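Side-chain contacts in mannitol dehydrogenase (Helicobacter pylori, PDB 3TWO), which probably catalyses the NADP(H)-dependent interconversion of cinnamaldehydes and cinnamyl alcohols as a zinc-containing cinnamyl-alcohol dehydrogenase: residues Ala183-Leu188 and Gln214-Met219; Ser204-Asn209 and Lys249-Leu254; His223-Thr226 and Gln230-Glu233; Ile238-Thr241 and His245-Leu248. One frame throughout, in Å; residues are numbered along the deposited sequence.

Contact 1. Residues Ala183-Leu188 and Gln214-Met219; sequences AGFGGL and QDALSM. With NDP (NADPH dihydro-nicotinamide-adenine-dinucleotide phosphate), chain F.
A single side chain, F185, spans this contact from the glycine-rich turn that holds the dinucleotide. Its ring meets the thioether of M219 in a Met-aromatic contact made at the ring edge. SD of M219 lies 5.0 Å from the centroid of the F185 ring and 82° off the ring normal, so the sulfur sits almost in the ring plane. The two side chains come from opposite directions. CZ of F185 comes nearest to the sulfur, 3.8 Å from SD of M219. The M219 chain is extended beyond CG, which carries SD out to the ring. The backbone of A216 meets the same ring corner, with CZ of F185 3.7 Å from CA of A216. The CB of A216 packs on CE2 of F185 at 3.9 Å. F185 reaches them because its CG stands anti to the backbone N (chi1 -173°). No hydrogen bond crosses between the segments. The ring is further enclosed by F224, V193 and an edge-to-face partner, F337. D215 turns its carboxylate to K336 in a salt bridge. The first turn of helix 187-198 binds the NADPH diphosphate. The N-H of G187 points almost straight at O2A of NDP, N to O 2.7 Å. The N-H of L188 does the same for O1N of NDP, also at 2.7 Å. CA of G186 lies close against the cofactor, 3.2 Å from O3B of NDP. Strand, glycine turn and helix 187-198 fit the GxGxxG pattern of a Rossmann fold, with F185 packed against helix 213-218.

Contact 2. Residues Ser204-Asn209 and Lys249-Leu254; sequences SVFARN and KDYLKL. With NDP (NADPH dihydro-nicotinamide-adenine-dinucleotide phosphate), chain F.
The F206 ring takes the edge of Y251 on one face, in a T-shaped stack. The planes stand at 89° and the centroids are 5.3 Å apart. CE2 of Y251 lies above the F206 face, offset toward the rim, and is 3.7 Å from CG of F206. Seen from Y251, CG of F206 lies at the ring edge, near its plane. This is packing within the Rossmann domain: strand 202-206 of the parallel sheet meets helix 248-252 and the turn after it. The closest approach is OH of Y251 to CB of F206, at 3.4 Å. CD1 of L254 approaches CZ of F206 obliquely, at 3.7 Å. The F206 and Y251 side chains slide past each other in opposite directions. F206 also meets the Y225 ring and touches L235. Just beyond the strand, R208 binds NADPH. N7A of the adenine lies over the centre of one guanidinium face, and the phosphorus P2B lies in plane at the edge. The two N-H bonds used differ in straightness, 165° at NE and 152° at NH2. NE of R208 donates to O2X of NDP at 2.9 Å, and NH2 of R208 to O3X of NDP at 2.7 Å.

Contact 3. Residues His223-Thr226 and Gln230-Glu233; sequences HFYT and QCKE
Two hydrogen bonds join T226 to the amide end of Q230. The backbone N of T226 donates to OE1 of Q230 at 2.7 Å. This donor is tilted 33° from the carbonyl plane. NE2 of Q230 donates to OG1 of T226 at 2.8 Å, close to the amide plane and nearly straight at 166°. Both ends of the amide are thus used on one residue, which should fix its rotation. The Q230 chain is extended beyond CG, and this brings the amide back to the strand end.

The nonpolar part centres on Y225. CB of C231 lies over one face of its ring, offset toward the rim, in a CH-pi contact. It is 3.9 Å from the ring centroid. SG of C231 makes an oblique sulfur-aromatic contact with the same ring, 4.8 Å from the centroid. CB of Q230 touches the ring at CD2 of Y225.

H223 and E233 merely touch. OE1 of E233 lies 3.5 Å from CE1 of H223, with ring and carboxylate planes 80° apart. ND1 of H223 makes a weak hydrogen bond to OG of S204. The other oxygen, OE2 of E233, forms a salt bridge with K179.

The contact folds the loop after strand 223-225 back over that strand. This strand is outermost in the parallel sheet within this chain. Strand 202-206 lies beside it, with F206 against C231, and the loop leads on to strand 235-240.

Contact 4. Residues Ile238-Thr241 and His245-Leu248; sequences IIST and HYDL. With NDP (NADPH dihydro-nicotinamide-adenine-dinucleotide phosphate), chain F.
S240 has OG anti to its own N (chi1 -179°), and Y246 has CG between its N and its carbonyl carbon (chi1 69°). These settings bring the two hydroxyls together across the contact. OG of S240 donates to OH of Y246, with 2.7 Å between the oxygens. The serine oxygen lies oblique to the tyrosine ring and sits 3.3 Å from CZ of Y246. CB of S240 is 3.5 Å from OH of Y246. This one bond carries the contact, and it pairs two hydroxyls on buried residues. L263 of the neighbouring strand touches both S240 and Y246, and P273 also packs on Y246. The setting is the carboxyl end of strand 235-240 in the Rossmann-type parallel sheet, the edge where dinucleotides bind in this fold. The loop leaving the strand returns through Y246 before helix 248-252 begins. D247 is the N-cap of that helix, and its side chain caps a backbone N there. T241 turns away from Y246. Its OG1 lies within hydrogen-bonding range of the carbonyl oxygens of A183 and G184, which would have to share its one proton, tying this strand end to the glycine turn. Its backbone O lies 3.1 Å from C5D of NDP. At the far end, L248 packs on V277 of the second subunit.

Contacts 2 and 4 are buried, contact 1 is partly buried, and contact 3 lies at the surface. All four belong to the Rossmann-type domain, and contacts 2, 3 and 4 each use a strand of its parallel sheet. Contacts 3 and 4 are both nested along the chain inside the loop closed by contact 2. Their chemistry follows their place. Contacts 1 and 2 rest on aromatic packing, contact 4 on one buried hydroxyl pair, and contact 3 on hydrogen bonds of a glutamine side-chain amide and a ring face. Contacts 1, 2 and 4 also reach NADPH. F224 packs on contact 1, while backbone bonds between strands join contact 2 to contact 3.

Contact 1. Residues Ala183-Leu188 and Gln214-Met219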
# COMPACT_ATOMS: atom_id res chain seq x y z
N ALA B 183 7.74 12.61 -7.49
CA ALA B 183 8.21 11.90 -8.67
C ALA B 183 7.40 12.37 -9.91
O ALA B 183 6.15 12.25 -9.95
CB ALA B 183 8.08 10.38 -8.42
N GLY B 184 8.09 12.87 -10.93
CA GLY B 184 7.43 13.41 -12.12
C GLY B 184 7.24 14.91 -11.95
O GLY B 184 6.41 15.35 -11.18
N PHE B 185 8.04 15.71 -12.65
CA PHE B 185 8.05 17.15 -12.37
C PHE B 185 7.31 17.90 -13.47
O PHE B 185 7.90 18.74 -14.15
CB PHE B 185 9.51 17.65 -12.20
CG PHE B 185 9.65 19.09 -11.75
CD1 PHE B 185 8.84 19.61 -10.72
CD2 PHE B 185 10.67 19.90 -12.29
CE1 PHE B 185 9.02 20.96 -10.24
CE2 PHE B 185 10.83 21.24 -11.85
CZ PHE B 185 10.01 21.75 -10.79
N GLY B 186 6.02 17.58 -13.61
CA GLY B 186 5.21 18.13 -14.71
C GLY B 186 4.11 19.01 -14.14
O GLY B 186 4.35 19.82 -13.22
N GLY B 187 2.91 18.88 -14.68
CA GLY B 187 1.76 19.69 -14.17
C GLY B 187 1.41 19.39 -12.73
O GLY B 187 1.44 20.29 -11.88
N LEU B 188 1.08 18.13 -12.41
CA LEU B 188 0.81 17.77 -11.03
C LEU B 188 2.08 17.96 -10.16
O LEU B 188 2.02 18.54 -9.06
CB LEU B 188 0.25 16.35 -10.91
CG LEU B 188 -1.27 16.26 -11.00
CD1 LEU B 188 -1.78 16.69 -12.39
CD2 LEU B 188 -1.69 14.76 -10.68
N GLN B 214 16.70 24.24 -12.58
CA GLN B 214 16.63 25.64 -12.16
C GLN B 214 15.24 26.06 -11.75
O GLN B 214 15.11 26.80 -10.79
CB GLN B 214 17.12 26.62 -13.26
CG GLN B 214 18.67 26.68 -13.39
CD GLN B 214 19.42 26.83 -12.00
OE1 GLN B 214 20.18 25.93 -11.62
NE2 GLN B 214 19.16 27.92 -11.27
N ASP B 215 14.21 25.63 -12.46
CA ASP B 215 12.85 25.96 -11.98
C ASP B 215 12.58 25.26 -10.63
O ASP B 215 11.95 25.85 -9.77
CB ASP B 215 11.74 25.62 -12.96
CG ASP B 215 12.06 26.06 -14.37
OD1 ASP B 215 11.71 27.19 -14.78
OD2 ASP B 215 12.68 25.26 -15.06
N ALA B 216 13.08 24.04 -10.45
CA ALA B 216 12.92 23.34 -9.16
C ALA B 216 13.55 24.18 -8.04
O ALA B 216 12.90 24.50 -7.04
CB ALA B 216 13.54 21.99 -9.20
N LEU B 217 14.79 24.58 -8.25
CA LEU B 217 15.54 25.35 -7.26
C LEU B 217 14.82 26.65 -6.96
O LEU B 217 14.68 27.05 -5.81
CB LEU B 217 17.00 25.60 -7.73
CG LEU B 217 17.93 24.38 -7.83
CD1 LEU B 217 19.30 24.86 -8.42
CD2 LEU B 217 18.20 23.82 -6.43
N SER B 218 14.29 27.25 -8.00
CA SER B 218 13.60 28.50 -7.85
C SER B 218 12.31 28.31 -6.99
O SER B 218 11.88 29.21 -6.28
CB SER B 218 13.27 29.00 -9.23
OG SER B 218 12.68 30.24 -9.11
N MET B 219 11.72 27.13 -7.08
CA MET B 219 10.58 26.77 -6.23
C MET B 219 10.94 26.41 -4.76
O MET B 219 10.02 26.17 -3.95
CB MET B 219 9.81 25.62 -6.83
CG MET B 219 9.04 26.02 -8.06
SD MET B 219 8.36 24.56 -8.87
CE MET B 219 8.20 25.27 -10.51
PA NDP F . 2.34 15.87 -17.31
O1A NDP F . 3.07 15.19 -18.39
O2A NDP F . 2.52 17.38 -16.88
O5B NDP F . 3.58 15.58 -16.29
C5B NDP F . 4.24 14.21 -16.18
C4B NDP F . 5.67 14.42 -15.72
O4B NDP F . 6.41 13.20 -15.30
C3B NDP F . 6.47 15.08 -16.86
O3B NDP F . 7.23 16.21 -16.29
C2B NDP F . 7.42 13.94 -17.31
O2B NDP F . 8.62 14.57 -17.79
C1B NDP F . 7.74 13.24 -15.97
N9A NDP F . 8.02 11.79 -16.11
C8A NDP F . 7.47 10.98 -17.05
N7A NDP F . 7.92 9.76 -16.81
C5A NDP F . 8.72 9.79 -15.74
C6A NDP F . 9.44 8.83 -15.06
N6A NDP F . 9.47 7.50 -15.43
N1A NDP F . 10.16 9.25 -14.03
C2A NDP F . 10.18 10.50 -13.61
N3A NDP F . 9.49 11.43 -14.23
C4A NDP F . 8.77 11.09 -15.31
O3 NDP F . 1.38 15.00 -16.41
PN NDP F . 0.37 15.52 -15.39
O1N NDP F . 1.03 16.14 -14.22
O2N NDP F . -0.84 16.30 -15.97
O5D NDP F . -0.28 14.16 -14.94
C5D NDP F . 0.64 13.05 -14.52
C4D NDP F . -0.17 11.70 -14.33
O4D NDP F . -1.10 12.03 -13.28
C3D NDP F . -1.00 11.22 -15.55
O3D NDP F . -0.92 9.77 -15.62
C2D NDP F . -2.41 11.74 -15.17
O2D NDP F . -3.39 10.95 -15.74
C1D NDP F . -2.40 11.49 -13.65
N1N NDP F . -3.48 12.20 -12.89
C2N NDP F . -4.13 11.50 -11.85
C3N NDP F . -5.14 12.10 -11.12
C7N NDP F . -5.76 11.34 -9.95
O7N NDP F . -5.15 10.41 -9.40
N7N NDP F . -6.84 11.91 -9.42
C4N NDP F . -5.55 13.42 -11.44
C5N NDP F . -4.88 14.15 -12.46
C6N NDP F . -3.87 13.56 -13.19
P2B NDP F . 9.39 14.11 -19.07
O1X NDP F . 9.62 15.51 -19.91
O2X NDP F . 10.58 13.35 -18.70
O3X NDP F . 8.38 13.25 -19.95

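Contact 2. Residues Ser204-Asn209 and Lys249-Leu254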
# COMPACT_ATOMS: atom_id res chain seq x y z
N SER B 204 12.31 17.02 -2.28
CA SER B 204 13.22 16.44 -3.27
C SER B 204 12.37 16.19 -4.54
O SER B 204 11.21 15.75 -4.44
CB SER B 204 13.81 15.10 -2.78
OG SER B 204 14.61 15.25 -1.61
N VAL B 205 12.95 16.44 -5.72
CA VAL B 205 12.23 16.17 -6.95
C VAL B 205 12.93 15.04 -7.75
O VAL B 205 14.18 14.96 -7.80
CB VAL B 205 12.10 17.48 -7.78
CG1 VAL B 205 11.64 17.22 -9.20
CG2 VAL B 205 11.13 18.40 -7.09
N PHE B 206 12.14 14.19 -8.39
CA PHE B 206 12.74 13.13 -9.23
C PHE B 206 12.19 13.35 -10.60
O PHE B 206 10.98 13.30 -10.76
CB PHE B 206 12.35 11.72 -8.75
CG PHE B 206 12.84 11.41 -7.35
CD1 PHE B 206 12.12 11.84 -6.24
CD2 PHE B 206 14.00 10.69 -7.15
CE1 PHE B 206 12.59 11.53 -4.90
CE2 PHE B 206 14.48 10.40 -5.86
CZ PHE B 206 13.78 10.82 -4.75
N ALA B 207 13.07 13.63 -11.56
CA ALA B 207 12.67 13.89 -12.97
C ALA B 207 13.51 12.91 -13.84
O ALA B 207 14.15 12.03 -13.26
CB ALA B 207 12.90 15.39 -13.36
N ARG B 208 13.48 13.05 -15.19
CA ARG B 208 14.28 12.17 -16.03
C ARG B 208 15.50 12.89 -16.63
O ARG B 208 16.41 12.25 -17.18
CB ARG B 208 13.43 11.49 -17.15
CG ARG B 208 12.35 10.52 -16.58
CD ARG B 208 11.69 9.69 -17.72
NE ARG B 208 10.84 10.51 -18.61
CZ ARG B 208 10.08 9.97 -19.55
NH1 ARG B 208 10.14 8.66 -19.73
NH2 ARG B 208 9.28 10.72 -20.34
N ASN B 209 15.57 14.22 -16.47
CA ASN B 209 16.81 14.91 -16.83
C ASN B 209 16.82 16.20 -16.04
O ASN B 209 15.94 16.42 -15.21
CB ASN B 209 16.80 15.18 -18.34
CG ASN B 209 15.44 15.79 -18.79
OD1 ASN B 209 15.11 16.88 -18.36
ND2 ASN B 209 14.67 15.08 -19.62
N LYS B 249 8.90 -0.25 -6.77
CA LYS B 249 9.88 -0.57 -5.72
C LYS B 249 10.98 0.45 -5.57
O LYS B 249 11.46 0.66 -4.48
CB LYS B 249 10.53 -1.97 -5.85
CG LYS B 249 9.50 -3.10 -5.70
CD LYS B 249 10.13 -4.52 -5.96
CE LYS B 249 10.89 -4.63 -7.29
NZ LYS B 249 9.91 -4.67 -8.46
N ASP B 250 11.37 1.08 -6.69
CA ASP B 250 12.46 2.06 -6.69
C ASP B 250 12.13 3.23 -5.80
O ASP B 250 13.04 3.84 -5.28
CB ASP B 250 12.69 2.58 -8.11
CG ASP B 250 13.35 1.58 -8.98
OD1 ASP B 250 14.08 0.71 -8.48
OD2 ASP B 250 13.15 1.69 -10.18
N TYR B 251 10.84 3.57 -5.69
CA TYR B 251 10.33 4.62 -4.76
C TYR B 251 10.00 4.12 -3.37
O TYR B 251 10.34 4.79 -2.40
CB TYR B 251 9.15 5.40 -5.32
CG TYR B 251 9.66 6.25 -6.48
CD1 TYR B 251 9.56 5.80 -7.82
CD2 TYR B 251 10.37 7.46 -6.23
CE1 TYR B 251 10.10 6.58 -8.90
CE2 TYR B 251 10.93 8.24 -7.29
CZ TYR B 251 10.77 7.81 -8.60
OH TYR B 251 11.34 8.59 -9.60
N LEU B 252 9.34 2.96 -3.28
CA LEU B 252 8.93 2.44 -1.99
C LEU B 252 10.16 2.22 -1.11
O LEU B 252 10.16 2.55 0.06
CB LEU B 252 8.08 1.15 -2.14
CG LEU B 252 7.62 0.41 -0.88
CD1 LEU B 252 6.67 1.29 -0.03
CD2 LEU B 252 6.90 -0.89 -1.20
N LYS B 253 11.23 1.69 -1.68
CA LYS B 253 12.45 1.50 -0.90
C LYS B 253 13.04 2.84 -0.37
O LYS B 253 13.85 2.80 0.52
CB LYS B 253 13.53 0.78 -1.70
CG LYS B 253 14.00 1.59 -2.92
CD LYS B 253 15.51 1.53 -3.07
CE LYS B 253 16.05 0.24 -3.65
NZ LYS B 253 14.99 -0.51 -4.37
N LEU B 254 12.66 4.00 -0.91
CA LEU B 254 13.25 5.27 -0.40
C LEU B 254 12.64 5.72 0.94
O LEU B 254 13.14 6.66 1.58
CB LEU B 254 13.08 6.42 -1.43
CG LEU B 254 13.89 6.21 -2.73
CD1 LEU B 254 13.60 7.29 -3.74
CD2 LEU B 254 15.40 6.04 -2.44
PA NDP F . 2.34 15.87 -17.31
O1A NDP F . 3.07 15.19 -18.39
O2A NDP F . 2.52 17.38 -16.88
O5B NDP F . 3.58 15.58 -16.29
C5B NDP F . 4.24 14.21 -16.18
C4B NDP F . 5.67 14.42 -15.72
O4B NDP F . 6.41 13.20 -15.30
C3B NDP F . 6.47 15.08 -16.86
O3B NDP F . 7.23 16.21 -16.29
C2B NDP F . 7.42 13.94 -17.31
O2B NDP F . 8.62 14.57 -17.79
C1B NDP F . 7.74 13.24 -15.97
N9A NDP F . 8.02 11.79 -16.11
C8A NDP F . 7.47 10.98 -17.05
N7A NDP F . 7.92 9.76 -16.81
C5A NDP F . 8.72 9.79 -15.74
C6A NDP F . 9.44 8.83 -15.06
N6A NDP F . 9.47 7.50 -15.43
N1A NDP F . 10.16 9.25 -14.03
C2A NDP F . 10.18 10.50 -13.61
N3A NDP F . 9.49 11.43 -14.23
C4A NDP F . 8.77 11.09 -15.31
O3 NDP F . 1.38 15.00 -16.41
PN NDP F . 0.37 15.52 -15.39
O1N NDP F . 1.03 16.14 -14.22
O2N NDP F . -0.84 16.30 -15.97
O5D NDP F . -0.28 14.16 -14.94
C5D NDP F . 0.64 13.05 -14.52
C4D NDP F . -0.17 11.70 -14.33
O4D NDP F . -1.10 12.03 -13.28
C3D NDP F . -1.00 11.22 -15.55
O3D NDP F . -0.92 9.77 -15.62
C2D NDP F . -2.41 11.74 -15.17
O2D NDP F . -3.39 10.95 -15.74
C1D NDP F . -2.40 11.49 -13.65
N1N NDP F . -3.48 12.20 -12.89
C2N NDP F . -4.13 11.50 -11.85
C3N NDP F . -5.14 12.10 -11.12
C7N NDP F . -5.76 11.34 -9.95
O7N NDP F . -5.15 10.41 -9.40
N7N NDP F . -6.84 11.91 -9.42
C4N NDP F . -5.55 13.42 -11.44
C5N NDP F . -4.88 14.15 -12.46
C6N NDP F . -3.87 13.56 -13.19
P2B NDP F . 9.39 14.11 -19.07
O1X NDP F . 9.62 15.51 -19.91
O2X NDP F . 10.58 13.35 -18.70
O3X NDP F . 8.38 13.25 -19.95

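Contact 3. Residues His223-Thr226 and Gln230-Glu233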
# COMPACT_ATOMS: atom_id res chain seq x y z
N HIS B 223 16.67 19.05 -3.12
CA HIS B 223 17.43 18.05 -3.88
C HIS B 223 16.72 17.75 -5.18
O HIS B 223 15.47 17.65 -5.22
CB HIS B 223 17.64 16.72 -3.13
CG HIS B 223 18.23 16.87 -1.77
ND1 HIS B 223 17.46 16.90 -0.62
CD2 HIS B 223 19.52 16.99 -1.36
CE1 HIS B 223 18.24 17.05 0.43
NE2 HIS B 223 19.49 17.09 0.01
N PHE B 224 17.51 17.62 -6.24
CA PHE B 224 16.97 17.32 -7.54
C PHE B 224 17.64 16.05 -8.00
O PHE B 224 18.84 16.01 -8.07
CB PHE B 224 17.29 18.44 -8.54
CG PHE B 224 16.48 18.35 -9.81
CD1 PHE B 224 15.24 19.00 -9.92
CD2 PHE B 224 16.93 17.59 -10.87
CE1 PHE B 224 14.50 18.91 -11.04
CE2 PHE B 224 16.15 17.52 -12.03
CZ PHE B 224 14.94 18.15 -12.10
N TYR B 225 16.88 15.01 -8.33
CA TYR B 225 17.48 13.77 -8.86
C TYR B 225 16.97 13.44 -10.25
O TYR B 225 15.84 13.81 -10.62
CB TYR B 225 17.12 12.63 -7.95
CG TYR B 225 17.55 12.87 -6.51
CD1 TYR B 225 16.57 12.97 -5.49
CD2 TYR B 225 18.92 13.01 -6.17
CE1 TYR B 225 16.93 13.17 -4.18
CE2 TYR B 225 19.30 13.18 -4.84
CZ TYR B 225 18.28 13.24 -3.85
OH TYR B 225 18.57 13.44 -2.55
N THR B 226 17.81 12.79 -11.05
CA THR B 226 17.36 12.30 -12.37
C THR B 226 17.17 10.76 -12.34
O THR B 226 16.87 10.15 -13.36
CB THR B 226 18.34 12.71 -13.49
OG1 THR B 226 19.66 12.29 -13.12
CG2 THR B 226 18.33 14.26 -13.72
N GLN B 230 19.78 7.78 -7.09
CA GLN B 230 20.67 8.86 -6.60
C GLN B 230 20.24 9.35 -5.22
O GLN B 230 20.98 10.04 -4.55
CB GLN B 230 20.74 10.03 -7.58
CG GLN B 230 21.00 9.66 -9.03
CD GLN B 230 20.59 10.74 -10.01
OE1 GLN B 230 19.91 11.70 -9.65
NE2 GLN B 230 20.93 10.55 -11.27
N CYS B 231 19.05 9.00 -4.77
CA CYS B 231 18.64 9.56 -3.48
C CYS B 231 19.20 8.70 -2.36
O CYS B 231 18.89 7.55 -2.25
CB CYS B 231 17.11 9.67 -3.39
SG CYS B 231 16.49 10.09 -1.73
N LYS B 232 20.05 9.28 -1.52
CA LYS B 232 20.73 8.47 -0.54
C LYS B 232 20.13 8.63 0.86
O LYS B 232 20.73 8.24 1.84
CB LYS B 232 22.23 8.78 -0.61
CG LYS B 232 22.79 8.38 -1.97
CD LYS B 232 23.02 6.83 -1.95
CE LYS B 232 22.84 6.10 -3.31
NZ LYS B 232 23.31 6.86 -4.49
N GLU B 233 18.91 9.13 0.94
CA GLU B 233 18.33 9.60 2.18
C GLU B 233 16.98 8.92 2.32
O GLU B 233 16.36 8.62 1.33
CB GLU B 233 18.08 11.10 1.94
CG GLU B 233 17.43 11.85 3.02
CD GLU B 233 17.59 13.36 2.85
OE1 GLU B 233 17.33 13.95 1.79
OE2 GLU B 233 17.96 13.97 3.85

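Contact 4. Residues Ile238-Thr241 and His245-Leu248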
# COMPACT_ATOMS: atom_id res chain seq x y z
N ILE B 238 6.34 10.45 -0.19
CA ILE B 238 6.60 10.56 -1.63
C ILE B 238 5.25 10.58 -2.37
O ILE B 238 4.38 9.71 -2.11
CB ILE B 238 7.43 9.38 -2.16
CG1 ILE B 238 8.86 9.38 -1.53
CG2 ILE B 238 7.56 9.42 -3.69
CD1 ILE B 238 9.67 8.10 -1.86
N ILE B 239 5.07 11.55 -3.28
CA ILE B 239 3.90 11.50 -4.17
C ILE B 239 4.40 11.22 -5.57
O ILE B 239 5.30 11.92 -6.05
CB ILE B 239 3.05 12.82 -4.11
CG1 ILE B 239 1.89 12.80 -5.09
CG2 ILE B 239 3.98 14.09 -4.30
CD1 ILE B 239 0.95 13.95 -4.90
N SER B 240 3.88 10.16 -6.19
CA SER B 240 4.29 9.79 -7.53
C SER B 240 3.23 10.23 -8.56
O SER B 240 2.09 9.75 -8.54
CB SER B 240 4.50 8.30 -7.66
OG SER B 240 4.91 8.01 -8.98
N THR B 241 3.63 11.13 -9.45
CA THR B 241 2.74 11.59 -10.50
C THR B 241 3.15 11.00 -11.84
O THR B 241 2.69 11.49 -12.87
CB THR B 241 2.79 13.11 -10.68
OG1 THR B 241 3.99 13.46 -11.42
CG2 THR B 241 2.74 13.81 -9.30
N HIS B 245 5.91 4.06 -17.76
CA HIS B 245 6.32 2.86 -17.05
C HIS B 245 7.44 3.15 -16.04
O HIS B 245 8.38 3.91 -16.34
CB HIS B 245 6.83 1.79 -18.05
CG HIS B 245 7.36 0.56 -17.38
ND1 HIS B 245 8.71 0.25 -17.34
CD2 HIS B 245 6.73 -0.42 -16.68
CE1 HIS B 245 8.89 -0.87 -16.66
NE2 HIS B 245 7.71 -1.31 -16.27
N TYR B 246 7.32 2.55 -14.85
CA TYR B 246 8.36 2.58 -13.86
C TYR B 246 8.15 1.46 -12.86
O TYR B 246 7.17 0.72 -12.93
CB TYR B 246 8.44 3.94 -13.16
CG TYR B 246 7.30 4.30 -12.23
CD1 TYR B 246 7.50 4.41 -10.85
CD2 TYR B 246 6.01 4.57 -12.75
CE1 TYR B 246 6.47 4.79 -10.00
CE2 TYR B 246 4.95 4.97 -11.89
CZ TYR B 246 5.19 5.09 -10.52
OH TYR B 246 4.14 5.47 -9.67
N ASP B 247 9.06 1.34 -11.92
CA ASP B 247 9.01 0.28 -10.95
C ASP B 247 8.67 0.94 -9.61
O ASP B 247 9.47 1.71 -9.08
CB ASP B 247 10.36 -0.47 -10.93
CG ASP B 247 10.43 -1.54 -9.85
OD1 ASP B 247 11.43 -2.27 -9.78
OD2 ASP B 247 9.48 -1.69 -9.07
N LEU B 248 7.47 0.67 -9.08
CA LEU B 248 7.11 1.21 -7.78
C LEU B 248 8.21 0.90 -6.70
O LEU B 248 8.37 1.68 -5.77
CB LEU B 248 5.71 0.68 -7.31
CG LEU B 248 4.51 1.27 -8.00
CD1 LEU B 248 3.24 0.37 -7.86
CD2 LEU B 248 4.26 2.74 -7.55
PA NDP F . 2.34 15.87 -17.31
O1A NDP F . 3.07 15.19 -18.39
O2A NDP F . 2.52 17.38 -16.88
O5B NDP F . 3.58 15.58 -16.29
C5B NDP F . 4.24 14.21 -16.18
C4B NDP F . 5.67 14.42 -15.72
O4B NDP F . 6.41 13.20 -15.30
C3B NDP F . 6.47 15.08 -16.86
O3B NDP F . 7.23 16.21 -16.29
C2B NDP F . 7.42 13.94 -17.31
O2B NDP F . 8.62 14.57 -17.79
C1B NDP F . 7.74 13.24 -15.97
N9A NDP F . 8.02 11.79 -16.11
C8A NDP F . 7.47 10.98 -17.05
N7A NDP F . 7.92 9.76 -16.81
C5A NDP F . 8.72 9.79 -15.74
C6A NDP F . 9.44 8.83 -15.06
N6A NDP F . 9.47 7.50 -15.43
N1A NDP F . 10.16 9.25 -14.03
C2A NDP F . 10.18 10.50 -13.61
N3A NDP F . 9.49 11.43 -14.23
C4A NDP F . 8.77 11.09 -15.31
O3 NDP F . 1.38 15.00 -16.41
PN NDP F . 0.37 15.52 -15.39
O1N NDP F . 1.03 16.14 -14.22
O2N NDP F . -0.84 16.30 -15.97
O5D NDP F . -0.28 14.16 -14.94
C5D NDP F . 0.64 13.05 -14.52
C4D NDP F . -0.17 11.70 -14.33
O4D NDP F . -1.10 12.03 -13.28
C3D NDP F . -1.00 11.22 -15.55
O3D NDP F . -0.92 9.77 -15.62
C2D NDP F . -2.41 11.74 -15.17
O2D NDP F . -3.39 10.95 -15.74
C1D NDP F . -2.40 11.49 -13.65
N1N NDP F . -3.48 12.20 -12.89
C2N NDP F . -4.13 11.50 -11.85
C3N NDP F . -5.14 12.10 -11.12
C7N NDP F . -5.76 11.34 -9.95
O7N NDP F . -5.15 10.41 -9.40
N7N NDP F . -6.84 11.91 -9.42
C4N NDP F . -5.55 13.42 -11.44
C5N NDP F . -4.88 14.15 -12.46
C6N NDP F . -3.87 13.56 -13.19
P2B NDP F . 9.39 14.11 -19.07
O1X NDP F . 9.62 15.51 -19.91
O2X NDP F . 10.58 13.35 -18.70
O3X NDP F . 8.38 13.25 -19.95